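Local atomic coordinates of putative pyridoxal phosphate-dependent transferase (Clostridium difficile, PDB entry 4DQ6), a protein that binds pyridoxal-5'-phosphate and is probably a transferase of the class I and II aminotransferase family, built on the fold type I architecture. Residues E109-N114 against V165-L170; K187-I192 against V198-D203; I217-I222 against K228-C233. One frame throughout, in Å; residues are numbered along the deposited sequence.

Interaction 1 of 3, residues E109-N114 against V165-L170; sequences ELTKAN and VKLFIL
Leu110, the last residue of helix 99-110, lays its CD1 methyl against CD2 of Leu167, 4.1 Å away, the two side chains crossing at about a right angle. Leucine suits both places, since a branched apolar tip packs well where a helix end meets a sheet. Thr111, where the chain leaves helical geometry, continues the contact. Its CG2 lies 3.7 Å from Leu167 CD1. The same methyl comes within 3.8 Å of Lys166 CB, so it bridges two successive residues of the strand. With chi1 at 63°, OG1 sits between the backbone N and the carbonyl carbon and bonds to Ile107 O, one turn back in the helix. Threonine therefore divides its work: the hydroxyl serves the helix end while the methyl faces the strand. Lys112 adds a charge at the exposed margin, its NZ in a salt bridge with Asp115. Lys166 NZ lies 5.3 Å from Lys112 NZ, and nearby Asp115 probably eases the repulsion; beyond its apolar CB, Lys166 bends at chi2 and leads away from the helix end. Helix 99-110 thus ends beside strand 165-171 and hands the chain to its neighbour, strand 116-119, having crossed one face of the largely parallel seven-stranded sheet characteristic of the large domain of fold type I PLP enzymes.

Interaction 2 of 3, residues K187-I192 against V198-D203; sequences KKLGDI and VKIISD. With PLP (pyridoxal-5'-phosphate), chain C.
Ile200 extends from the strand toward helix 183-195, and its CD1 meets Gly190 CA at 4.1 Å. Two torsions put the methyl there: CG1 lies anti to the carbonyl carbon (chi1 -55°), and an extended chi2 carries CD1 on toward the helix. The methyl meets the helix backbone at Gly190, whose bare CA offers a flat place for it, and the two CA atoms are 7.8 Å apart. Leu189 comes in alongside; its CB leaves the helix across the line to the strand, yet the branch turns in far enough for CG to lie 4.4 Å from Ile200 CD1. The rest of the leucine reaches Phe168 and Leu170 of the neighbouring strand, while Met219 touches both Leu189 and Ile200. Every group here is buried and apolar, as expected where a crossover helix covers its own sheet in the beta-alpha-beta unit 165-171, 183-195, 199-203.

Alternation along the strand gives the other face a different task. Ile201 packs on helix 99-110, and at the end of the strand Asp203 meets pyridoxal-5'-phosphate, OD2 lying only 2.5 Å from N1 of the pyridine ring. Its other oxygen, OD1, is 3.4 Å from N1 and accepts a bond from Ile205 N, which helps to settle the rotation of the carboxylate. Such an aspartate at the pyridine nitrogen is a hallmark of fold type I. The chemistry thus implies a division: dispersion contacts hold helix to strand, and one carboxylate oxygen sits at the pyridine nitrogen and probably helps to position a ligand that His206 and Asn175, among others, also hold.

Interaction 3 of 3, residues I217-I222 against K228-C233; sequences IPMASI and KNTITC
A chi1 of 171° swings Met219 CG away from its own backbone N and onto Thr230, whose chi1 of -52° sets OG1 beside its backbone N and leaves CG2 facing the loop. The loop before helix 224-228 is thereby laid against strand 230-234, an inner strand of the seven-stranded sheet in a fold type I large domain. The two side chains cross at about a right angle, and Met219 CG lies 3.7 Å from Thr230 OG1. It is also 3.8 Å from Thr230 CG2. The hydroxyl is already engaged, being hydrogen-bonded to Phe226 O, so methionine need offer it nothing but a flexible hydrocarbon surface; farther out, that chain bends toward Leu186 and Leu189 of helix 183-195. Ala220 follows, its CB 3.9 Å from Thr230 CB. A small residue suits the place, because the backbones come close here, and the same methyl also touches Thr232 OG1. Threonines two apart on a strand face the same way, and their branched side chains line this surface with both methyls and hydroxyls. Within the loop, Pro218 O takes two bonds from Ser221, one from N and one from OG, the latter 2.7 Å long and in the carbonyl plane. A water joins loop and strand, accepting from Ala220 N at 2.8 Å and donating to Thr232 OG1 at 2.7 Å.

All three interactions rest on one sheet, in which strands 165-171, 199-203 and 230-234 lie side by side, but they use different faces. Interaction 1 is partly buried and belongs to the face under helix 99-110, where Leu110 CD1 also meets Ile231 CD1 at 3.9 Å; its lysines mark the edge toward solvent. Interactions 2 and 3 are buried on the other face, their centres about 8 Å apart, joined by Leu189 CD2 and Met219 CE at 3.7 Å. Interaction 2 is purely apolar between helix and strand, whereas interaction 3 mixes methyls with hydroxyls and a water. Probable backbone bonds, such as Phe168 O to Ile201 N, tie the strands together.

Interaction 1 of 3, residues E109-N114 against V165-L170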
loop_
_atom_site.group_PDB
_atom_site.type_symbol
_atom_site.label_atom_id
_atom_site.label_comp_id
_atom_site.label_asym_id
_atom_site.label_seq_id
_atom_site.Cartn_x
_atom_site.Cartn_y
_atom_site.Cartn_z
ATOM N N GLU A 109 3.299 -16.009 -8.935
ATOM C CA GLU A 109 4.431 -16.007 -9.885
ATOM C C GLU A 109 5.244 -17.307 -9.884
ATOM O O GLU A 109 5.798 -17.673 -10.930
ATOM C CB GLU A 109 5.360 -14.817 -9.651
ATOM C CG GLU A 109 4.731 -13.434 -9.754
ATOM C CD GLU A 109 3.988 -13.216 -11.076
ATOM O OE1 GLU A 109 4.499 -13.598 -12.180
ATOM O OE2 GLU A 109 2.838 -12.701 -11.041
ATOM N N LEU A 110 5.302 -17.990 -8.741
ATOM C CA LEU A 110 6.131 -19.198 -8.573
ATOM C C LEU A 110 5.410 -20.484 -8.835
ATOM O O LEU A 110 6.057 -21.548 -8.933
ATOM C CB LEU A 110 6.716 -19.248 -7.142
ATOM C CG LEU A 110 7.776 -18.215 -6.818
ATOM C CD1 LEU A 110 8.098 -18.125 -5.321
ATOM C CD2 LEU A 110 9.029 -18.441 -7.656
ATOM N N THR A 111 4.102 -20.433 -9.007
ATOM C CA THR A 111 3.257 -21.614 -9.157
ATOM C C THR A 111 2.205 -21.342 -10.210
ATOM O O THR A 111 2.014 -20.171 -10.634
ATOM C CB THR A 111 2.555 -22.040 -7.847
ATOM O OG1 THR A 111 1.659 -21.011 -7.399
ATOM C CG2 THR A 111 3.571 -22.345 -6.764
ATOM N N LYS A 112 1.524 -22.393 -10.632
ATOM C CA LYS A 112 0.366 -22.271 -11.545
ATOM C C LYS A 112 -0.869 -22.677 -10.769
ATOM O O LYS A 112 -0.773 -23.331 -9.703
ATOM C CB LYS A 112 0.505 -23.156 -12.812
ATOM C CG LYS A 112 0.496 -24.620 -12.574
ATOM C CD LYS A 112 0.636 -25.358 -13.909
ATOM C CE LYS A 112 0.776 -26.870 -13.718
ATOM N NZ LYS A 112 1.655 -27.263 -12.545
ATOM N N ALA A 113 -2.019 -22.306 -11.317
ATOM C CA ALA A 113 -3.316 -22.688 -10.765
ATOM C C ALA A 113 -3.385 -24.147 -10.358
ATOM O O ALA A 113 -2.898 -24.996 -11.081
ATOM C CB ALA A 113 -4.421 -22.359 -11.748
ATOM N N ASN A 114 -3.964 -24.398 -9.189
ATOM C CA ASN A 114 -4.090 -25.751 -8.591
ATOM C C ASN A 114 -2.778 -26.474 -8.204
ATOM O O ASN A 114 -2.817 -27.620 -7.777
ATOM C CB ASN A 114 -4.978 -26.657 -9.470
ATOM C CG ASN A 114 -6.220 -25.934 -9.969
ATOM O OD1 ASN A 114 -6.473 -25.894 -11.181
ATOM N ND2 ASN A 114 -6.978 -25.322 -9.048
ATOM N N VAL A 165 4.304 -30.907 -4.215
ATOM C CA VAL A 165 4.241 -29.618 -3.571
ATOM C C VAL A 165 5.290 -28.746 -4.230
ATOM O O VAL A 165 6.442 -29.167 -4.463
ATOM C CB VAL A 165 4.510 -29.800 -2.075
ATOM C CG1 VAL A 165 4.731 -28.450 -1.376
ATOM C CG2 VAL A 165 3.338 -30.473 -1.434
ATOM N N LYS A 166 4.926 -27.481 -4.479
ATOM C CA LYS A 166 5.824 -26.573 -5.126
ATOM C C LYS A 166 6.479 -25.645 -4.150
ATOM O O LYS A 166 7.607 -25.232 -4.342
ATOM C CB LYS A 166 5.044 -25.771 -6.160
ATOM C CG LYS A 166 4.390 -26.680 -7.202
ATOM C CD LYS A 166 5.392 -27.526 -7.985
ATOM C CE LYS A 166 4.739 -28.407 -9.045
ATOM N NZ LYS A 166 5.755 -29.165 -9.837
ATOM N N LEU A 167 5.732 -25.325 -3.108
ATOM C CA LEU A 167 6.153 -24.287 -2.124
ATOM C C LEU A 167 5.768 -24.735 -0.735
ATOM O O LEU A 167 4.737 -25.397 -0.553
ATOM C CB LEU A 167 5.480 -22.851 -2.300
ATOM C CG LEU A 167 5.693 -22.077 -3.599
ATOM C CD1 LEU A 167 4.872 -20.772 -3.645
ATOM C CD2 LEU A 167 7.180 -21.747 -3.734
ATOM N N PHE A 168 6.579 -24.302 0.243
ATOM C CA PHE A 168 6.332 -24.525 1.645
ATOM C C PHE A 168 6.351 -23.190 2.327
ATOM O O PHE A 168 7.363 -22.449 2.170
ATOM C CB PHE A 168 7.401 -25.495 2.222
ATOM C CG PHE A 168 7.146 -25.908 3.658
ATOM C CD1 PHE A 168 7.370 -25.002 4.689
ATOM C CD2 PHE A 168 6.698 -27.231 3.980
ATOM C CE1 PHE A 168 7.149 -25.392 5.998
ATOM C CE2 PHE A 168 6.450 -27.590 5.299
ATOM C CZ PHE A 168 6.683 -26.657 6.294
ATOM N N ILE A 169 5.265 -22.880 3.043
ATOM C CA ILE A 169 5.246 -21.591 3.730
ATOM C C ILE A 169 5.506 -21.870 5.228
ATOM O O ILE A 169 4.697 -22.558 5.879
ATOM C CB ILE A 169 3.920 -20.792 3.541
ATOM C CG1 ILE A 169 3.447 -20.750 2.095
ATOM C CG2 ILE A 169 4.086 -19.362 4.125
ATOM C CD1 ILE A 169 2.190 -19.926 1.847
ATOM N N LEU A 170 6.629 -21.352 5.729
ATOM C CA LEU A 170 7.120 -21.649 7.042
ATOM C C LEU A 170 6.855 -20.364 7.861
ATOM O O LEU A 170 7.049 -19.195 7.376
ATOM C CB LEU A 170 8.627 -21.928 7.034
ATOM C CG LEU A 170 9.439 -21.799 8.333
ATOM C CD1 LEU A 170 9.045 -22.971 9.230
ATOM C CD2 LEU A 170 10.928 -21.797 8.074
#

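Interaction 2 of 3, residues K187-I192 against V198-D203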
loop_
_atom_site.group_PDB
_atom_site.type_symbol
_atom_site.label_atom_id
_atom_site.label_comp_id
_atom_site.label_asym_id
_atom_site.label_seq_id
_atom_site.Cartn_x
_atom_site.Cartn_y
_atom_site.Cartn_z
ATOM N N LYS A 187 17.152 -27.186 9.833
ATOM C CA LYS A 187 17.946 -28.027 8.901
ATOM C C LYS A 187 17.167 -29.221 8.451
ATOM O O LYS A 187 17.187 -29.558 7.277
ATOM C CB LYS A 187 19.196 -28.528 9.593
ATOM C CG LYS A 187 20.251 -27.463 9.730
ATOM C CD LYS A 187 21.390 -27.961 10.632
ATOM C CE LYS A 187 22.688 -27.266 10.274
ATOM N NZ LYS A 187 23.819 -28.203 10.532
ATOM N N LYS A 188 16.481 -29.874 9.382
ATOM C CA LYS A 188 15.728 -31.078 8.967
ATOM C C LYS A 188 14.651 -30.726 7.951
ATOM O O LYS A 188 14.479 -31.403 6.944
ATOM C CB LYS A 188 15.177 -31.790 10.188
ATOM C CG LYS A 188 14.733 -33.217 9.880
ATOM C CD LYS A 188 14.542 -33.972 11.184
ATOM C CE LYS A 188 13.729 -35.220 10.986
ATOM N NZ LYS A 188 14.560 -36.284 10.385
ATOM N N LEU A 189 13.938 -29.626 8.154
ATOM C CA LEU A 189 12.915 -29.172 7.207
ATOM C C LEU A 189 13.530 -28.783 5.875
ATOM O O LEU A 189 13.010 -29.110 4.814
ATOM C CB LEU A 189 12.138 -27.963 7.777
ATOM C CG LEU A 189 11.133 -27.241 6.874
ATOM C CD1 LEU A 189 10.039 -28.259 6.441
ATOM C CD2 LEU A 189 10.692 -25.937 7.637
ATOM N N GLY A 190 14.606 -28.006 5.915
ATOM C CA GLY A 190 15.129 -27.452 4.693
ATOM C C GLY A 190 15.738 -28.554 3.840
ATOM O O GLY A 190 15.727 -28.453 2.634
ATOM N N ASP A 191 16.254 -29.586 4.494
ATOM C CA ASP A 191 16.782 -30.746 3.765
ATOM C C ASP A 191 15.690 -31.468 3.030
ATOM O O ASP A 191 15.876 -31.866 1.870
ATOM C CB ASP A 191 17.466 -31.695 4.738
ATOM C CG ASP A 191 18.831 -31.228 5.125
ATOM O OD1 ASP A 191 19.358 -30.295 4.472
ATOM O OD2 ASP A 191 19.406 -31.827 6.075
ATOM N N ILE A 192 14.558 -31.667 3.686
ATOM C CA ILE A 192 13.403 -32.261 3.019
ATOM C C ILE A 192 13.013 -31.461 1.780
ATOM O O ILE A 192 12.830 -31.964 0.699
ATOM C CB ILE A 192 12.196 -32.387 3.985
ATOM C CG1 ILE A 192 12.498 -33.441 5.063
ATOM C CG2 ILE A 192 10.935 -32.802 3.231
ATOM C CD1 ILE A 192 11.462 -33.490 6.168
ATOM N N VAL A 198 11.324 -28.172 -3.385
ATOM C CA VAL A 198 10.211 -27.384 -2.855
ATOM C C VAL A 198 10.900 -26.134 -2.365
ATOM O O VAL A 198 11.846 -26.209 -1.543
ATOM C CB VAL A 198 9.485 -28.008 -1.653
ATOM C CG1 VAL A 198 8.399 -27.103 -1.069
ATOM C CG2 VAL A 198 8.830 -29.324 -2.018
ATOM N N LYS A 199 10.471 -24.994 -2.899
ATOM C CA LYS A 199 10.968 -23.722 -2.460
ATOM C C LYS A 199 10.289 -23.326 -1.134
ATOM O O LYS A 199 9.134 -23.573 -0.964
ATOM C CB LYS A 199 10.697 -22.640 -3.509
ATOM C CG LYS A 199 11.437 -21.338 -3.213
ATOM C CD LYS A 199 12.800 -21.303 -3.932
ATOM C CE LYS A 199 13.341 -19.875 -4.059
ATOM N NZ LYS A 199 14.566 -19.762 -4.937
ATOM N N ILE A 200 11.067 -22.762 -0.246
ATOM C CA ILE A 200 10.552 -22.254 1.049
ATOM C C ILE A 200 10.347 -20.763 1.070
ATOM O O ILE A 200 11.269 -20.014 0.683
ATOM C CB ILE A 200 11.469 -22.625 2.250
ATOM C CG1 ILE A 200 11.670 -24.163 2.274
ATOM C CG2 ILE A 200 10.868 -22.074 3.581
ATOM C CD1 ILE A 200 12.371 -24.677 3.512
ATOM N N ILE A 201 9.136 -20.341 1.472
ATOM C CA ILE A 201 8.888 -18.935 1.762
ATOM C C ILE A 201 8.787 -18.849 3.285
ATOM O O ILE A 201 7.961 -19.472 3.890
ATOM C CB ILE A 201 7.591 -18.428 1.145
ATOM C CG1 ILE A 201 7.652 -18.366 -0.386
ATOM C CG2 ILE A 201 7.314 -17.021 1.682
ATOM C CD1 ILE A 201 6.309 -18.040 -1.010
ATOM N N SER A 202 9.699 -18.133 3.919
ATOM C CA SER A 202 9.746 -18.098 5.371
ATOM C C SER A 202 9.236 -16.759 5.867
ATOM O O SER A 202 9.897 -15.727 5.625
ATOM C CB SER A 202 11.166 -18.337 5.830
ATOM O OG SER A 202 11.241 -18.475 7.252
ATOM N N ASP A 203 8.097 -16.755 6.583
ATOM C CA ASP A 203 7.562 -15.570 7.201
ATOM C C ASP A 203 8.197 -15.432 8.580
ATOM O O ASP A 203 7.815 -16.107 9.535
ATOM C CB ASP A 203 6.042 -15.704 7.294
ATOM C CG ASP A 203 5.354 -14.554 7.947
ATOM O OD1 ASP A 203 6.023 -13.676 8.493
ATOM O OD2 ASP A 203 4.112 -14.516 7.876
HETATM N N1 PLP C . 2.769 -12.915 9.278
HETATM C C2 PLP C . 2.527 -13.359 10.554
HETATM C C2A PLP C . 2.946 -14.703 11.069
HETATM C C3 PLP C . 1.842 -12.519 11.512
HETATM O O3 PLP C . 1.585 -12.952 12.738
HETATM C C4 PLP C . 1.415 -11.192 11.098
HETATM C C4A PLP C . 0.648 -10.291 12.031
HETATM C C5 PLP C . 1.718 -10.792 9.732
HETATM C C6 PLP C . 2.383 -11.686 8.862
HETATM C C5A PLP C . 1.314 -9.416 9.304
HETATM O O4P PLP C . 1.199 -9.493 7.923
HETATM P P PLP C . 1.045 -8.077 7.153
HETATM O O1P PLP C . 2.425 -7.520 7.126
HETATM O O2P PLP C . 0.449 -8.586 5.780
HETATM O O3P PLP C . 0.113 -7.257 8.097
#

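Interaction 3 of 3, residues I217-I222 against K228-C233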
loop_
_atom_site.group_PDB
_atom_site.type_symbol
_atom_site.label_atom_id
_atom_site.label_comp_id
_atom_site.label_asym_id
_atom_site.label_seq_id
_atom_site.Cartn_x
_atom_site.Cartn_y
_atom_site.Cartn_z
ATOM N N ILE A 217 16.822 -17.866 14.243
ATOM C CA ILE A 217 17.684 -18.329 13.138
ATOM C C ILE A 217 16.928 -18.163 11.821
ATOM O O ILE A 217 15.965 -18.894 11.589
ATOM C CB ILE A 217 17.997 -19.837 13.293
ATOM C CG1 ILE A 217 18.573 -20.159 14.667
ATOM C CG2 ILE A 217 18.890 -20.322 12.159
ATOM C CD1 ILE A 217 19.839 -19.442 15.026
ATOM N N PRO A 218 17.318 -17.235 10.957
ATOM C CA PRO A 218 16.690 -17.123 9.668
ATOM C C PRO A 218 16.975 -18.426 8.928
ATOM O O PRO A 218 18.127 -18.861 8.830
ATOM C CB PRO A 218 17.355 -15.877 9.046
ATOM C CG PRO A 218 17.880 -15.136 10.249
ATOM C CD PRO A 218 18.275 -16.162 11.209
ATOM N N MET A 219 15.939 -18.979 8.320
ATOM C CA MET A 219 16.148 -20.191 7.583
ATOM C C MET A 219 17.208 -20.050 6.501
ATOM O O MET A 219 18.041 -20.937 6.267
ATOM C CB MET A 219 14.814 -20.606 6.975
ATOM C CG MET A 219 14.865 -21.759 5.982
ATOM S SD MET A 219 15.406 -23.381 6.623
ATOM C CE MET A 219 13.799 -24.139 6.873
ATOM N N ALA A 220 17.158 -18.944 5.787
ATOM C CA ALA A 220 18.092 -18.704 4.686
ATOM C C ALA A 220 19.530 -18.516 5.147
ATOM O O ALA A 220 20.439 -18.563 4.313
ATOM C CB ALA A 220 17.662 -17.434 3.940
ATOM N N SER A 221 19.755 -18.311 6.444
ATOM C CA SER A 221 21.073 -17.997 6.991
ATOM C C SER A 221 21.934 -19.242 7.286
ATOM O O SER A 221 23.112 -19.141 7.619
ATOM C CB SER A 221 20.947 -17.173 8.287
ATOM O OG SER A 221 20.563 -17.968 9.404
ATOM N N ILE A 222 21.306 -20.411 7.214
ATOM C CA ILE A 222 21.939 -21.651 7.715
ATOM C C ILE A 222 23.061 -22.178 6.807
ATOM O O ILE A 222 24.083 -22.669 7.301
ATOM C CB ILE A 222 20.878 -22.729 7.966
ATOM C CG1 ILE A 222 19.978 -22.236 9.100
ATOM C CG2 ILE A 222 21.512 -24.099 8.317
ATOM C CD1 ILE A 222 18.776 -23.146 9.318
ATOM N N LYS A 228 19.806 -20.207 -1.225
ATOM C CA LYS A 228 19.305 -20.264 -2.575
ATOM C C LYS A 228 17.904 -20.850 -2.714
ATOM O O LYS A 228 17.253 -20.666 -3.755
ATOM C CB LYS A 228 20.334 -20.978 -3.468
ATOM C CG LYS A 228 21.597 -20.124 -3.686
ATOM C CD LYS A 228 21.344 -18.654 -4.134
ATOM C CE LYS A 228 22.326 -17.671 -3.466
ATOM N NZ LYS A 228 22.297 -16.247 -3.978
ATOM N N ASN A 229 17.400 -21.510 -1.681
ATOM C CA ASN A 229 16.102 -22.127 -1.773
ATOM C C ASN A 229 15.039 -21.474 -0.870
ATOM O O ASN A 229 13.987 -22.060 -0.677
ATOM C CB ASN A 229 16.202 -23.584 -1.392
ATOM C CG ASN A 229 15.036 -24.422 -1.936
ATOM O OD1 ASN A 229 14.548 -24.203 -3.035
ATOM N ND2 ASN A 229 14.513 -25.292 -1.098
ATOM N N THR A 230 15.367 -20.341 -0.270
ATOM C CA THR A 230 14.496 -19.684 0.742
ATOM C C THR A 230 14.293 -18.214 0.369
ATOM O O THR A 230 15.246 -17.497 0.103
ATOM C CB THR A 230 15.135 -19.789 2.126
ATOM O OG1 THR A 230 15.461 -21.171 2.380
ATOM C CG2 THR A 230 14.188 -19.244 3.234
ATOM N N ILE A 231 13.036 -17.771 0.353
ATOM C CA ILE A 231 12.673 -16.363 0.223
ATOM C C ILE A 231 12.114 -15.968 1.599
ATOM O O ILE A 231 11.353 -16.728 2.174
ATOM C CB ILE A 231 11.596 -16.224 -0.859
ATOM C CG1 ILE A 231 12.210 -16.603 -2.213
ATOM C CG2 ILE A 231 10.998 -14.822 -0.910
ATOM C CD1 ILE A 231 11.213 -16.793 -3.368
ATOM N N THR A 232 12.545 -14.830 2.119
ATOM C CA THR A 232 12.242 -14.420 3.502
ATOM C C THR A 232 11.504 -13.114 3.599
ATOM O O THR A 232 11.877 -12.127 2.949
ATOM C CB THR A 232 13.544 -14.263 4.292
ATOM O OG1 THR A 232 14.354 -15.461 4.126
ATOM C CG2 THR A 232 13.317 -14.109 5.757
ATOM N N CYS A 233 10.408 -13.102 4.350
ATOM C CA CYS A 233 9.628 -11.894 4.593
ATOM C C CYS A 233 9.852 -11.468 6.044
ATOM O O CYS A 233 9.756 -12.299 6.939
ATOM C CB CYS A 233 8.156 -12.110 4.392
ATOM S SG CYS A 233 7.737 -12.615 2.729
HETATM O O HOH W 1 15.233 -16.929 6.192
#